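Local coordinates for coclaurine N-methyltransferase (Coptis japonica, PDB 6GKV), which transfers a methyl group from S-adenosyl-L-methionine to the ring nitrogen of coclaurine and related tetrahydroisoquinolines in alkaloid biosynthesis, at residues 182-187 / 212-216; 233-237 / 256-260; 288-292 / 326-331. All coordinates share one frame; numbering follows the deposited sequence.

Contact 1: 182-187 / 212-216; sequences ITTHEM and KISEW. With SAH (S-adenosyl-L-homocysteine), chain C.
Met187 lies across the indole of Trp216, the side chains crossing at about a right angle. Met187 CG sits over the five-membered ring, 3.8 Å from its centroid, in a CH-pi contact. SD follows over the same face at 4.5 Å from that centroid, a Met-aromatic contact. Met187 CG stands between its own backbone N and carbonyl carbon (chi1 63°), laying the chain over the ring. The opposite face lies over the last turn of the preceding helix, near Lys212 O and Ile213 CA. At the ring edge, near the plane, His185 O is 3.4 Å from Trp216 CZ2. Lys212 bends at chi3 (-77°), and its NZ donates a hydrogen bond to Ile182 O at 3.2 Å, tilted 23° from the carbonyl plane. Thr183 O lies 2.8 Å from Lys212 NZ. Segment 182-187 follows strand 176-179 in the Rossmann-like methyltransferase domain and borders the cofactor site. Ile182 N gives a weak, nearly straight hydrogen bond of 3.3 Å to N1 of the S-adenosyl-L-homocysteine adenine. Ile182 CG1 and CD1 touch the adenine at C2. The side chains of Glu186 and Lys212 pass at a slant. Glu186 OE2 is 4.8 Å from Lys212 NZ, so their charges do not meet.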
loop_
_atom_site.group_PDB
_atom_site.type_symbol
_atom_site.label_atom_id
_atom_site.label_comp_id
_atom_site.label_asym_id
_atom_site.label_seq_id
_atom_site.Cartn_x
_atom_site.Cartn_y
_atom_site.Cartn_z
ATOM N N ILE A 182 17.408 20.347 6.747
ATOM C CA ILE A 182 17.522 18.997 6.225
ATOM C C ILE A 182 17.255 19.005 4.717
ATOM O O ILE A 182 17.777 18.163 3.981
ATOM C CB ILE A 182 16.569 18.046 6.981
ATOM C CG1 ILE A 182 16.965 18.019 8.458
ATOM C CG2 ILE A 182 16.599 16.630 6.397
ATOM C CD1 ILE A 182 16.043 17.203 9.347
ATOM N N THR A 183 16.469 19.981 4.264
ATOM C CA THR A 183 16.216 20.204 2.837
ATOM C C THR A 183 17.511 20.365 2.032
ATOM O O THR A 183 17.620 19.898 0.899
ATOM C CB THR A 183 15.341 21.457 2.634
ATOM O OG1 THR A 183 14.033 21.197 3.145
ATOM C CG2 THR A 183 15.241 21.847 1.163
ATOM N N THR A 184 18.496 21.027 2.626
ATOM C CA THR A 184 19.735 21.328 1.917
ATOM C C THR A 184 20.975 20.740 2.576
ATOM O O THR A 184 22.082 20.907 2.063
ATOM C CB THR A 184 19.969 22.854 1.784
ATOM O OG1 THR A 184 19.825 23.477 3.066
ATOM C CG2 THR A 184 18.994 23.475 0.807
ATOM N N HIS A 185 20.819 20.073 3.712
ATOM C CA HIS A 185 22.013 19.622 4.410
ATOM C C HIS A 185 22.651 18.407 3.738
ATOM O O HIS A 185 21.997 17.397 3.464
ATOM C CB HIS A 185 21.723 19.307 5.882
ATOM C CG HIS A 185 22.962 19.017 6.678
ATOM N ND1 HIS A 185 23.854 19.997 7.040
ATOM C CD2 HIS A 185 23.468 17.847 7.138
ATOM C CE1 HIS A 185 24.859 19.448 7.710
ATOM N NE2 HIS A 185 24.647 18.150 7.780
ATOM N N GLU A 186 23.940 18.526 3.460
ATOM C CA GLU A 186 24.732 17.377 3.082
ATOM C C GLU A 186 25.693 17.087 4.225
ATOM O O GLU A 186 26.080 17.991 4.956
ATOM C CB GLU A 186 25.483 17.618 1.766
ATOM C CG GLU A 186 24.586 17.829 0.534
ATOM C CD GLU A 186 23.900 16.545 0.038
ATOM O OE1 GLU A 186 23.937 15.511 0.745
ATOM O OE2 GLU A 186 23.316 16.574 -1.071
ATOM N N MET A 187 26.046 15.824 4.401
ATOM C CA MET A 187 26.996 15.438 5.430
ATOM C C MET A 187 27.605 14.104 5.045
ATOM O O MET A 187 26.919 13.233 4.503
ATOM C CB MET A 187 26.332 15.362 6.814
ATOM C CG MET A 187 25.243 14.316 6.957
ATOM S SD MET A 187 24.489 14.295 8.602
ATOM C CE MET A 187 25.931 13.995 9.614
ATOM N N LYS A 212 18.586 11.150 -0.209
ATOM C CA LYS A 212 19.576 11.786 0.657
ATOM C C LYS A 212 19.777 10.995 1.958
ATOM O O LYS A 212 20.899 10.654 2.319
ATOM C CB LYS A 212 19.165 13.239 0.967
ATOM C CG LYS A 212 20.086 13.954 1.940
ATOM C CD LYS A 212 19.628 15.376 2.228
ATOM C CE LYS A 212 19.959 16.322 1.088
ATOM N NZ LYS A 212 19.269 17.616 1.257
ATOM N N ILE A 213 18.683 10.693 2.646
ATOM C CA ILE A 213 18.741 10.002 3.933
ATOM C C ILE A 213 19.391 8.606 3.847
ATOM O O ILE A 213 20.094 8.169 4.775
ATOM C CB ILE A 213 17.317 9.888 4.534
ATOM C CG1 ILE A 213 16.793 11.287 4.891
ATOM C CG2 ILE A 213 17.315 9.011 5.775
ATOM C CD1 ILE A 213 15.393 11.278 5.451
ATOM N N SER A 214 19.164 7.909 2.734
ATOM C CA SER A 214 19.699 6.555 2.571
ATOM C C SER A 214 21.217 6.601 2.481
ATOM O O SER A 214 21.898 5.671 2.910
ATOM C CB SER A 214 19.118 5.867 1.330
ATOM O OG SER A 214 19.585 6.469 0.137
ATOM N N GLU A 215 21.735 7.702 1.941
ATOM C CA GLU A 215 23.180 7.903 1.821
ATOM C C GLU A 215 23.814 8.067 3.202
ATOM O O GLU A 215 25.019 7.885 3.356
ATOM C CB GLU A 215 23.488 9.115 0.937
ATOM C CG GLU A 215 23.054 8.944 -0.522
ATOM C CD GLU A 215 23.183 10.222 -1.349
ATOM O OE1 GLU A 215 23.645 11.254 -0.807
ATOM O OE2 GLU A 215 22.821 10.190 -2.546
ATOM N N TRP A 216 22.984 8.390 4.197
ATOM C CA TRP A 216 23.422 8.505 5.587
ATOM C C TRP A 216 23.236 7.221 6.398
ATOM O O TRP A 216 23.540 7.191 7.596
ATOM C CB TRP A 216 22.669 9.632 6.282
ATOM C CG TRP A 216 22.814 10.952 5.633
ATOM C CD1 TRP A 216 23.815 11.349 4.810
ATOM C CD2 TRP A 216 21.919 12.055 5.735
ATOM N NE1 TRP A 216 23.608 12.633 4.395
ATOM C CE2 TRP A 216 22.435 13.100 4.957
ATOM C CE3 TRP A 216 20.712 12.274 6.425
ATOM C CZ2 TRP A 216 21.816 14.339 4.835
ATOM C CZ3 TRP A 216 20.086 13.502 6.302
ATOM C CH2 TRP A 216 20.637 14.517 5.513
HETATM N N SAH C . 10.421 14.870 16.133
HETATM C CA SAH C . 10.023 15.745 17.227
HETATM C CB SAH C . 9.192 16.912 16.716
HETATM C CG SAH C . 8.295 16.619 15.517
HETATM S SD SAH C . 7.549 18.142 14.871
HETATM C C SAH C . 9.236 14.995 18.291
HETATM O O SAH C . 8.770 13.892 18.001
HETATM O OXT SAH C . 9.051 15.469 19.425
HETATM C "C5'" SAH C . 8.652 18.214 13.432
HETATM C "C4'" SAH C . 10.123 18.487 13.770
HETATM O "O4'" SAH C . 10.896 18.573 12.582
HETATM C "C3'" SAH C . 10.324 19.801 14.513
HETATM O "O3'" SAH C . 11.354 19.634 15.455
HETATM C "C2'" SAH C . 10.826 20.773 13.475
HETATM O "O2'" SAH C . 11.696 21.688 14.093
HETATM C "C1'" SAH C . 11.540 19.839 12.499
HETATM N N9 SAH C . 11.557 20.344 11.107
HETATM C C8 SAH C . 10.497 20.772 10.335
HETATM N N7 SAH C . 10.974 21.150 9.121
HETATM C C5 SAH C . 12.325 20.971 9.107
HETATM C C6 SAH C . 13.312 21.199 8.140
HETATM N N6 SAH C . 13.000 21.689 6.937
HETATM N N1 SAH C . 14.631 20.914 8.441
HETATM C C2 SAH C . 14.969 20.416 9.687
HETATM N N3 SAH C . 13.992 20.191 10.636
HETATM C C4 SAH C . 12.695 20.468 10.349
#

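Contact 2: 233-237 / 256-260; sequences FAYHY and MIIPS
Tyr235 and Ile258 form an antiparallel hydrogen-bonded pair between segments 233-237 and 256-260, whose end-to-end directions are 178° apart. Tyr235 N donates to Ile258 O at 2.7 Å, and Ile258 N donates to Tyr235 O, also at 2.7 Å. The next pair, His236 with Ile257, is non-hydrogen-bonded. Beyond it Tyr237 N donates to Met256 O at 2.8 Å. A water at this end accepts from Met256 N and lies close to Tyr237 O. At the other end Ala234 CA makes a CA-H...O contact of 3.1 Å with Ile258 O. This is a short two-stranded antiparallel ribbon. Its segment 233-237 follows the core strand 221-230, and Ile258 on it lines the tetrahydroisoquinoline pocket.

Tyr235 and Ile258 share one face of the ribbon and point the same way. Ile258 CB lies over the phenol ring, 3.9 Å from its centroid and offset toward the rim. Tyr235 CG lies between the backbone N and the carbonyl carbon (chi1 56°), which folds the ring over its neighbour. The hydroxyl is hydrogen-bonded to Trp342 NE1. Replacing Tyr235 with an alanine would probably uncover this side of Ile258 and leave Trp342 NE1 without its hydroxyl partner. Tyr237 also lies alongside Ile258, with CD1 3.9 Å from Ile258 CG1. The ring edge of Tyr237 meets Tyr235 CD2. Tyr237 CB packs on Met256 CB at 3.7 Å. On the other face His236 and Ile257 run side by side, and His236 ND1 is 3.8 Å from Ile257 CG1. Leu54 and Leu58 of helix 44-58 touch these two side chains.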
loop_
_atom_site.group_PDB
_atom_site.type_symbol
_atom_site.label_atom_id
_atom_site.label_comp_id
_atom_site.label_asym_id
_atom_site.label_seq_id
_atom_site.Cartn_x
_atom_site.Cartn_y
_atom_site.Cartn_z
ATOM N N PHE A 233 -6.545 7.541 1.742
ATOM C CA PHE A 233 -6.171 8.543 0.754
ATOM C C PHE A 233 -5.064 9.465 1.249
ATOM O O PHE A 233 -4.653 9.413 2.409
ATOM C CB PHE A 233 -7.399 9.351 0.268
ATOM C CG PHE A 233 -8.243 9.985 1.363
ATOM C CD1 PHE A 233 -7.886 11.202 1.928
ATOM C CD2 PHE A 233 -9.454 9.411 1.751
ATOM C CE1 PHE A 233 -8.678 11.801 2.903
ATOM C CE2 PHE A 233 -10.254 10.015 2.727
ATOM C CZ PHE A 233 -9.857 11.205 3.302
ATOM N N ALA A 234 -4.530 10.265 0.341
ATOM C CA ALA A 234 -3.440 11.159 0.690
ATOM C C ALA A 234 -3.752 12.526 0.112
ATOM O O ALA A 234 -4.487 12.622 -0.881
ATOM C CB ALA A 234 -2.104 10.627 0.166
ATOM N N TYR A 235 -3.219 13.584 0.723
ATOM C CA TYR A 235 -3.500 14.926 0.201
ATOM C C TYR A 235 -2.652 16.048 0.774
ATOM O O TYR A 235 -2.269 16.044 1.958
ATOM C CB TYR A 235 -4.984 15.275 0.398
ATOM C CG TYR A 235 -5.512 15.196 1.825
ATOM C CD1 TYR A 235 -5.703 13.974 2.458
ATOM C CD2 TYR A 235 -5.868 16.348 2.519
ATOM C CE1 TYR A 235 -6.207 13.898 3.755
ATOM C CE2 TYR A 235 -6.367 16.286 3.807
ATOM C CZ TYR A 235 -6.543 15.051 4.418
ATOM O OH TYR A 235 -7.042 14.978 5.691
ATOM N N HIS A 236 -2.333 16.998 -0.102
ATOM C CA HIS A 236 -1.816 18.304 0.315
ATOM C C HIS A 236 -2.809 18.912 1.306
ATOM O O HIS A 236 -4.024 18.852 1.065
ATOM C CB HIS A 236 -1.651 19.261 -0.873
ATOM C CG HIS A 236 -0.527 18.927 -1.807
ATOM N ND1 HIS A 236 0.796 19.200 -1.511
ATOM C CD2 HIS A 236 -0.531 18.423 -3.066
ATOM C CE1 HIS A 236 1.557 18.843 -2.530
ATOM N NE2 HIS A 236 0.777 18.368 -3.490
ATOM N N TYR A 237 -2.337 19.486 2.415
ATOM C CA TYR A 237 -3.293 20.143 3.318
ATOM C C TYR A 237 -3.607 21.532 2.754
ATOM O O TYR A 237 -3.065 22.531 3.206
ATOM C CB TYR A 237 -2.784 20.172 4.790
ATOM C CG TYR A 237 -3.943 19.874 5.734
ATOM C CD1 TYR A 237 -4.911 18.981 5.315
ATOM C CD2 TYR A 237 -4.064 20.417 7.031
ATOM C CE1 TYR A 237 -5.989 18.676 6.062
ATOM C CE2 TYR A 237 -5.185 20.062 7.842
ATOM C CZ TYR A 237 -6.136 19.196 7.329
ATOM O OH TYR A 237 -7.276 18.794 8.000
ATOM N N MET A 256 1.928 21.473 4.985
ATOM C CA MET A 256 1.518 20.154 5.466
ATOM C C MET A 256 0.991 19.249 4.372
ATOM O O MET A 256 0.255 19.693 3.487
ATOM C CB MET A 256 0.452 20.288 6.557
ATOM C CG MET A 256 1.022 20.590 7.934
ATOM S SD MET A 256 1.449 19.060 8.785
ATOM C CE MET A 256 0.148 18.052 8.146
ATOM N N ILE A 257 1.386 17.983 4.445
ATOM C CA ILE A 257 0.828 16.910 3.615
ATOM C C ILE A 257 0.281 15.802 4.523
ATOM O O ILE A 257 0.886 15.467 5.550
ATOM C CB ILE A 257 1.875 16.312 2.643
ATOM C CG1 ILE A 257 2.040 17.187 1.408
ATOM C CG2 ILE A 257 1.450 14.974 2.149
ATOM C CD1 ILE A 257 3.132 16.692 0.482
ATOM N N ILE A 258 -0.895 15.283 4.180
ATOM C CA ILE A 258 -1.405 14.092 4.861
ATOM C C ILE A 258 -1.229 12.875 3.960
ATOM O O ILE A 258 -1.977 12.714 2.980
ATOM C CB ILE A 258 -2.891 14.229 5.237
ATOM C CG1 ILE A 258 -3.122 15.547 5.970
ATOM C CG2 ILE A 258 -3.341 13.022 6.067
ATOM C CD1 ILE A 258 -2.401 15.631 7.301
ATOM N N PRO A 259 -0.219 12.038 4.256
ATOM C CA PRO A 259 -0.025 10.844 3.417
ATOM C C PRO A 259 -1.061 9.744 3.713
ATOM O O PRO A 259 -1.675 9.720 4.773
ATOM C CB PRO A 259 1.412 10.374 3.773
ATOM C CG PRO A 259 1.943 11.345 4.842
ATOM C CD PRO A 259 0.737 12.098 5.385
ATOM N N SER A 260 -1.283 8.859 2.756
ATOM C CA SER A 260 -1.943 7.583 3.039
ATOM C C SER A 260 -1.049 6.760 3.923
ATOM O O SER A 260 0.166 6.974 3.965
ATOM C CB SER A 260 -2.218 6.818 1.755
ATOM O OG SER A 260 -0.993 6.695 1.049
HETATM O O HOH W 1 -0.373 22.918 4.516
#

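Contact 3: 288-292 / 326-331; sequences NEEWL and FCLSGM. With F2W (6,7-dimethoxy-2-methyl-1,2,3,4-tetrahydroisoquinolin-2-ium), chain D.
Trp291 CZ3 meets the edge of the Phe326 ring, 4.0 Å from Phe326 CE2. One face of the Phe326 ring carries the bound N-methylheliamine, whose methoxy carbon CAM stands 4.0 Å above the plane toward the rim. Phe326 CG is anti to the backbone N (chi1 -175°), and this swings the ring toward both partners. Cys327 SG lies near the indole plane, at its edge, and touches Trp291 CB at 3.7 Å. One face of the same indole lies under the backbone N of Asn288. The side chain of Asn288 is a knob in the hole formed by Phe326, Cys327, Gly330 and Met331. Its ND2 packs on Gly330 CA at 3.5 Å and hydrogen-bonds to Phe284 O. Its OD1 is buried without a hydrogen-bond partner in the model and faces the ligand methoxy carbon CAM at 3.4 Å. Gly330 has no side chain, and the amide lies directly against its CA. Farther from the ligand, the Met331 side chain passes Glu289 at a slant, with Met331 SD 3.5 Å from Glu289 CB. Leu292 CD2 meets Leu328 CD2 at 3.5 Å. Helices 281-297 and 313-335 run roughly antiparallel; the axes of segments 288-292 and 326-331 come within 8.3 Å, at 151°. Asn288, Phe326 and Gly330 of this helix pair, with Asn288 as its knob, form part of the wall of the substrate pocket round a methoxy group.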
loop_
_atom_site.group_PDB
_atom_site.type_symbol
_atom_site.label_atom_id
_atom_site.label_comp_id
_atom_site.label_asym_id
_atom_site.label_seq_id
_atom_site.Cartn_x
_atom_site.Cartn_y
_atom_site.Cartn_z
ATOM N N ASN A 288 -3.358 15.015 22.160
ATOM C CA ASN A 288 -3.778 16.384 21.984
ATOM C C ASN A 288 -4.741 16.814 23.076
ATOM O O ASN A 288 -4.809 18.010 23.431
ATOM C CB ASN A 288 -4.445 16.581 20.625
ATOM C CG ASN A 288 -3.441 16.723 19.483
ATOM O OD1 ASN A 288 -2.888 17.801 19.274
ATOM N ND2 ASN A 288 -3.251 15.656 18.706
ATOM N N GLU A 289 -5.500 15.845 23.583
ATOM C CA GLU A 289 -6.484 16.086 24.648
ATOM C C GLU A 289 -5.790 16.337 25.980
ATOM O O GLU A 289 -6.270 17.097 26.810
ATOM C CB GLU A 289 -7.446 14.887 24.773
ATOM C CG GLU A 289 -8.462 14.974 25.902
ATOM C CD GLU A 289 -9.365 13.725 26.005
ATOM O OE1 GLU A 289 -8.989 12.662 25.462
ATOM O OE2 GLU A 289 -10.445 13.810 26.645
ATOM N N GLU A 290 -4.659 15.681 26.193
ATOM C CA GLU A 290 -3.963 15.836 27.459
ATOM C C GLU A 290 -3.229 17.171 27.466
ATOM O O GLU A 290 -3.083 17.804 28.512
ATOM C CB GLU A 290 -3.010 14.654 27.706
ATOM C CG GLU A 290 -3.737 13.316 27.972
ATOM C CD GLU A 290 -4.513 13.299 29.290
ATOM O OE1 GLU A 290 -3.941 13.705 30.325
ATOM O OE2 GLU A 290 -5.696 12.869 29.298
ATOM N N TRP A 291 -2.784 17.580 26.281
ATOM C CA TRP A 291 -2.155 18.866 26.072
ATOM C C TRP A 291 -3.142 19.999 26.372
ATOM O O TRP A 291 -2.816 20.974 27.064
ATOM C CB TRP A 291 -1.655 18.976 24.629
ATOM C CG TRP A 291 -0.426 18.177 24.312
ATOM C CD1 TRP A 291 0.456 17.639 25.202
ATOM C CD2 TRP A 291 0.056 17.827 23.005
ATOM N NE1 TRP A 291 1.463 16.978 24.530
ATOM C CE2 TRP A 291 1.238 17.076 23.179
ATOM C CE3 TRP A 291 -0.400 18.072 21.699
ATOM C CZ2 TRP A 291 1.977 16.577 22.105
ATOM C CZ3 TRP A 291 0.339 17.569 20.624
ATOM C CH2 TRP A 291 1.515 16.840 20.838
ATOM N N LEU A 292 -4.351 19.860 25.831
ATOM C CA LEU A 292 -5.400 20.853 26.021
ATOM C C LEU A 292 -5.776 21.011 27.499
ATOM O O LEU A 292 -5.898 22.132 27.984
ATOM C CB LEU A 292 -6.622 20.476 25.196
ATOM C CG LEU A 292 -7.878 21.315 25.390
ATOM C CD1 LEU A 292 -7.626 22.757 24.956
ATOM C CD2 LEU A 292 -9.072 20.700 24.639
ATOM N N PHE A 326 -5.143 24.131 18.040
ATOM C CA PHE A 326 -4.143 23.142 17.657
ATOM C C PHE A 326 -4.583 21.782 18.158
ATOM O O PHE A 326 -4.732 20.825 17.410
ATOM C CB PHE A 326 -2.793 23.513 18.265
ATOM C CG PHE A 326 -1.664 22.634 17.848
ATOM C CD1 PHE A 326 -0.907 22.948 16.720
ATOM C CD2 PHE A 326 -1.324 21.517 18.593
ATOM C CE1 PHE A 326 0.161 22.151 16.336
ATOM C CE2 PHE A 326 -0.269 20.714 18.210
ATOM C CZ PHE A 326 0.474 21.036 17.080
ATOM N N CYS A 327 -4.776 21.735 19.465
ATOM C CA CYS A 327 -5.131 20.547 20.200
ATOM C C CYS A 327 -6.559 20.052 19.898
ATOM O O CYS A 327 -6.813 18.849 19.875
ATOM C CB CYS A 327 -4.953 20.825 21.691
ATOM S SG CYS A 327 -3.293 21.266 22.159
ATOM N N LEU A 328 -7.480 20.970 19.648
ATOM C CA LEU A 328 -8.848 20.598 19.317
ATOM C C LEU A 328 -8.879 19.965 17.938
ATOM O O LEU A 328 -9.569 18.942 17.734
ATOM C CB LEU A 328 -9.780 21.814 19.354
ATOM C CG LEU A 328 -10.114 22.517 20.679
ATOM C CD1 LEU A 328 -11.061 23.628 20.369
ATOM C CD2 LEU A 328 -10.763 21.577 21.690
ATOM N N SER A 329 -8.169 20.593 16.990
ATOM C CA SER A 329 -7.978 19.997 15.670
ATOM C C SER A 329 -7.416 18.577 15.802
ATOM O O SER A 329 -7.939 17.640 15.211
ATOM C CB SER A 329 -7.044 20.838 14.812
ATOM O OG SER A 329 -7.676 22.039 14.437
ATOM N N GLY A 330 -6.364 18.426 16.600
ATOM C CA GLY A 330 -5.781 17.118 16.841
ATOM C C GLY A 330 -6.754 16.128 17.457
ATOM O O GLY A 330 -6.858 14.990 17.001
ATOM N N MET A 331 -7.469 16.554 18.493
ATOM C CA MET A 331 -8.447 15.681 19.144
ATOM C C MET A 331 -9.507 15.123 18.193
ATOM O O MET A 331 -9.728 13.928 18.127
ATOM C CB MET A 331 -9.158 16.414 20.272
ATOM C CG MET A 331 -8.537 16.203 21.624
ATOM S SD MET A 331 -9.448 17.117 22.878
ATOM C CE MET A 331 -11.000 16.267 22.850
HETATM C CAM F2W D . -2.724 18.612 15.935
HETATM O OAK F2W D . -2.806 18.126 14.575
HETATM C CAB F2W D . -1.557 17.784 14.117
HETATM C CAA F2W D . -0.402 17.861 14.903
HETATM C CAF F2W D . 0.814 17.501 14.328
HETATM C CAJ F2W D . 2.002 17.509 15.037
HETATM C CAI F2W D . 3.332 17.613 14.223
HETATM N NAH F2W D . 3.300 16.449 13.323
HETATM C CAO F2W D . 4.418 16.744 12.405
HETATM C CAG F2W D . 2.104 16.779 12.544
HETATM C CAE F2W D . 0.863 17.006 13.053
HETATM C CAD F2W D . -0.281 16.960 12.260
HETATM C CAC F2W D . -1.498 17.313 12.815
HETATM O OAL F2W D . -2.689 17.303 12.138
HETATM C CAN F2W D . -2.713 16.824 10.780
#

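The three contacts follow one another along the chain, and none nests in or crosses another. Contact 1 closes first. Its loop holds strand 191-197 and most of helix 206-215, and it ties the loop after strand 176-179 to the end of that helix, beside the cofactor. Contact 2 pairs the short strands 235-236 and 257-258 beyond strand 221-230 and closes an 18-residue excursion without helix or strand. Contact 3 comes last. It joins helices 281-297 and 313-335 and closes a largely helical loop that includes helix 299-309. Contacts 2 and 3 approach to about 7 Å between nearest atoms, and both supply residues to the substrate pocket. Contacts 1 and 3 lie on opposite sides of the chain's centre.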